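Side-chain contact in IroE-like serine hydrolase (Shewanella oneidensis, PDB 3GFF), which probably hydrolyses ester bonds, as a putative serine hydrolase of the esterase D family resembling IroE: residues A[178-183]-A[221-226]. Sequence-based numbering, arbitrary orientation.
Sequences HYLTLL and LAFADK
Phe223 holds CG anti to its backbone nitrogen (chi1 -176°), which carries the ring off helix 215-230 to helix 178-189. Leu180 does the same from the other helix (chi1 178°), and these two side chains run past one another in opposite directions. Methyl CD1 of Leu180 meets the near part of the ring, 4.0 Å from CD1 of Phe223. Leu183, one turn further on, takes the far end. Its side chain crosses that of Phe223 at about a right angle. CD1 of Leu183 lies 3.8 Å from CZ of Phe223, and CB of Leu183 is 4.0 Å from the same CZ. CD1 of Leu180 and CD1 of Leu183 both come at the ring obliquely. No hydrogen bond joins the two segments; the touch is wholly apolar. Leu172 touches both Leu183 and Phe223, and Met199 of strand 195-201 also touches the ring. With the ring of Phe223 cut back to an alanine, a gap would probably open between the helices, and Leu180 and Leu183 would lose their aromatic partner. Helices 178-189 and 215-230 flank strand 195-201 in sequence and pack side by side next to the parallel part of the central sheet, as in the alpha/beta-hydrolase fold.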
loop_
_atom_site.group_PDB
_atom_site.type_symbol
_atom_site.label_atom_id
_atom_site.label_comp_id
_atom_site.label_asym_id
_atom_site.label_seq_id
_atom_site.Cartn_x
_atom_site.Cartn_y
_atom_site.Cartn_z
ATOM N N HIS A 178 -24.054 -3.479 24.243
ATOM C CA HIS A 178 -24.647 -4.776 23.990
ATOM C C HIS A 178 -23.857 -5.730 23.097
ATOM O O HIS A 178 -23.586 -6.863 23.526
ATOM C CB HIS A 178 -26.066 -4.618 23.426
ATOM C CG HIS A 178 -26.750 -5.915 23.108
ATOM N ND1 HIS A 178 -27.347 -6.706 24.072
ATOM C CD2 HIS A 178 -26.970 -6.537 21.927
ATOM C CE1 HIS A 178 -27.875 -7.775 23.497
ATOM N NE2 HIS A 178 -27.654 -7.700 22.195
ATOM N N TYR A 179 -23.532 -5.342 21.864
ATOM C CA TYR A 179 -22.827 -6.290 21.009
ATOM C C TYR A 179 -21.443 -6.624 21.557
ATOM O O TYR A 179 -21.039 -7.776 21.610
ATOM C CB TYR A 179 -22.775 -5.881 19.515
ATOM C CG TYR A 179 -22.010 -6.906 18.709
ATOM C CD1 TYR A 179 -22.482 -8.208 18.608
ATOM C CD2 TYR A 179 -20.772 -6.597 18.113
ATOM C CE1 TYR A 179 -21.788 -9.154 17.954
ATOM C CE2 TYR A 179 -20.069 -7.557 17.419
ATOM C CZ TYR A 179 -20.584 -8.833 17.353
ATOM O OH TYR A 179 -19.910 -9.812 16.686
ATOM N N LEU A 180 -20.730 -5.605 21.974
ATOM C CA LEU A 180 -19.393 -5.765 22.497
ATOM C C LEU A 180 -19.368 -6.766 23.667
ATOM O O LEU A 180 -18.435 -7.528 23.771
ATOM C CB LEU A 180 -18.866 -4.392 22.922
ATOM C CG LEU A 180 -17.481 -4.322 23.554
ATOM C CD1 LEU A 180 -16.413 -4.857 22.576
ATOM C CD2 LEU A 180 -17.196 -2.882 23.970
ATOM N N THR A 181 -20.380 -6.743 24.544
ATOM C CA THR A 181 -20.467 -7.675 25.664
ATOM C C THR A 181 -20.586 -9.089 25.144
ATOM O O THR A 181 -19.987 -9.997 25.711
ATOM C CB THR A 181 -21.693 -7.390 26.583
ATOM O OG1 THR A 181 -21.550 -6.104 27.180
ATOM C CG2 THR A 181 -21.800 -8.415 27.673
ATOM N N LEU A 182 -21.384 -9.291 24.090
ATOM C CA LEU A 182 -21.514 -10.626 23.470
ATOM C C LEU A 182 -20.171 -11.132 22.980
ATOM O O LEU A 182 -19.860 -12.314 23.129
ATOM C CB LEU A 182 -22.497 -10.602 22.301
ATOM C CG LEU A 182 -23.970 -10.752 22.655
ATOM C CD1 LEU A 182 -24.318 -10.104 23.980
ATOM C CD2 LEU A 182 -24.815 -10.243 21.497
ATOM N N LEU A 183 -19.373 -10.234 22.409
ATOM C CA LEU A 183 -18.020 -10.593 21.949
ATOM C C LEU A 183 -17.094 -10.974 23.092
ATOM O O LEU A 183 -16.372 -11.974 23.006
ATOM C CB LEU A 183 -17.350 -9.461 21.172
ATOM C CG LEU A 183 -17.434 -9.379 19.678
ATOM C CD1 LEU A 183 -16.470 -8.269 19.267
ATOM C CD2 LEU A 183 -17.033 -10.693 19.046
ATOM N N LEU A 221 -9.053 -0.419 21.452
ATOM C CA LEU A 221 -7.864 -0.601 22.274
ATOM C C LEU A 221 -8.103 -1.461 23.526
ATOM O O LEU A 221 -7.224 -2.227 23.931
ATOM C CB LEU A 221 -7.321 0.764 22.716
ATOM C CG LEU A 221 -6.704 1.699 21.678
ATOM C CD1 LEU A 221 -6.487 3.092 22.328
ATOM C CD2 LEU A 221 -5.398 1.140 21.140
ATOM N N ALA A 222 -9.271 -1.282 24.146
ATOM C CA ALA A 222 -9.647 -2.017 25.329
ATOM C C ALA A 222 -9.974 -3.469 25.028
ATOM O O ALA A 222 -9.731 -4.351 25.875
ATOM C CB ALA A 222 -10.858 -1.326 26.043
ATOM N N PHE A 223 -10.529 -3.725 23.843
ATOM C CA PHE A 223 -10.900 -5.100 23.462
ATOM C C PHE A 223 -9.634 -5.895 23.127
ATOM O O PHE A 223 -9.522 -7.073 23.508
ATOM C CB PHE A 223 -11.946 -5.099 22.327
ATOM C CG PHE A 223 -12.436 -6.454 21.947
ATOM C CD1 PHE A 223 -13.223 -7.197 22.825
ATOM C CD2 PHE A 223 -12.147 -6.988 20.711
ATOM C CE1 PHE A 223 -13.656 -8.467 22.492
ATOM C CE2 PHE A 223 -12.594 -8.257 20.373
ATOM C CZ PHE A 223 -13.358 -8.983 21.263
ATOM N N ALA A 224 -8.695 -5.235 22.445
ATOM C CA ALA A 224 -7.379 -5.797 22.111
ATOM C C ALA A 224 -6.622 -6.124 23.406
ATOM O O ALA A 224 -6.074 -7.230 23.543
ATOM C CB ALA A 224 -6.537 -4.785 21.235
ATOM N N ASP A 225 -6.599 -5.155 24.343
ATOM C CA ASP A 225 -5.983 -5.351 25.668
ATOM C C ASP A 225 -6.633 -6.532 26.365
ATOM O O ASP A 225 -5.941 -7.334 26.972
ATOM C CB ASP A 225 -6.079 -4.104 26.558
ATOM C CG ASP A 225 -5.045 -3.029 26.201
ATOM O OD1 ASP A 225 -4.221 -3.269 25.277
ATOM O OD2 ASP A 225 -5.052 -1.934 26.847
ATOM N N LYS A 226 -7.956 -6.663 26.240
ATOM C CA LYS A 226 -8.664 -7.789 26.853
ATOM C C LYS A 226 -8.264 -9.102 26.200
ATOM O O LYS A 226 -7.991 -10.076 26.906
ATOM C CB LYS A 226 -10.184 -7.597 26.849
ATOM C CG LYS A 226 -10.960 -8.750 27.475
ATOM C CD LYS A 226 -12.452 -8.473 27.540
ATOM C CE LYS A 226 -12.824 -7.746 28.773
ATOM N NZ LYS A 226 -12.756 -8.697 29.933
#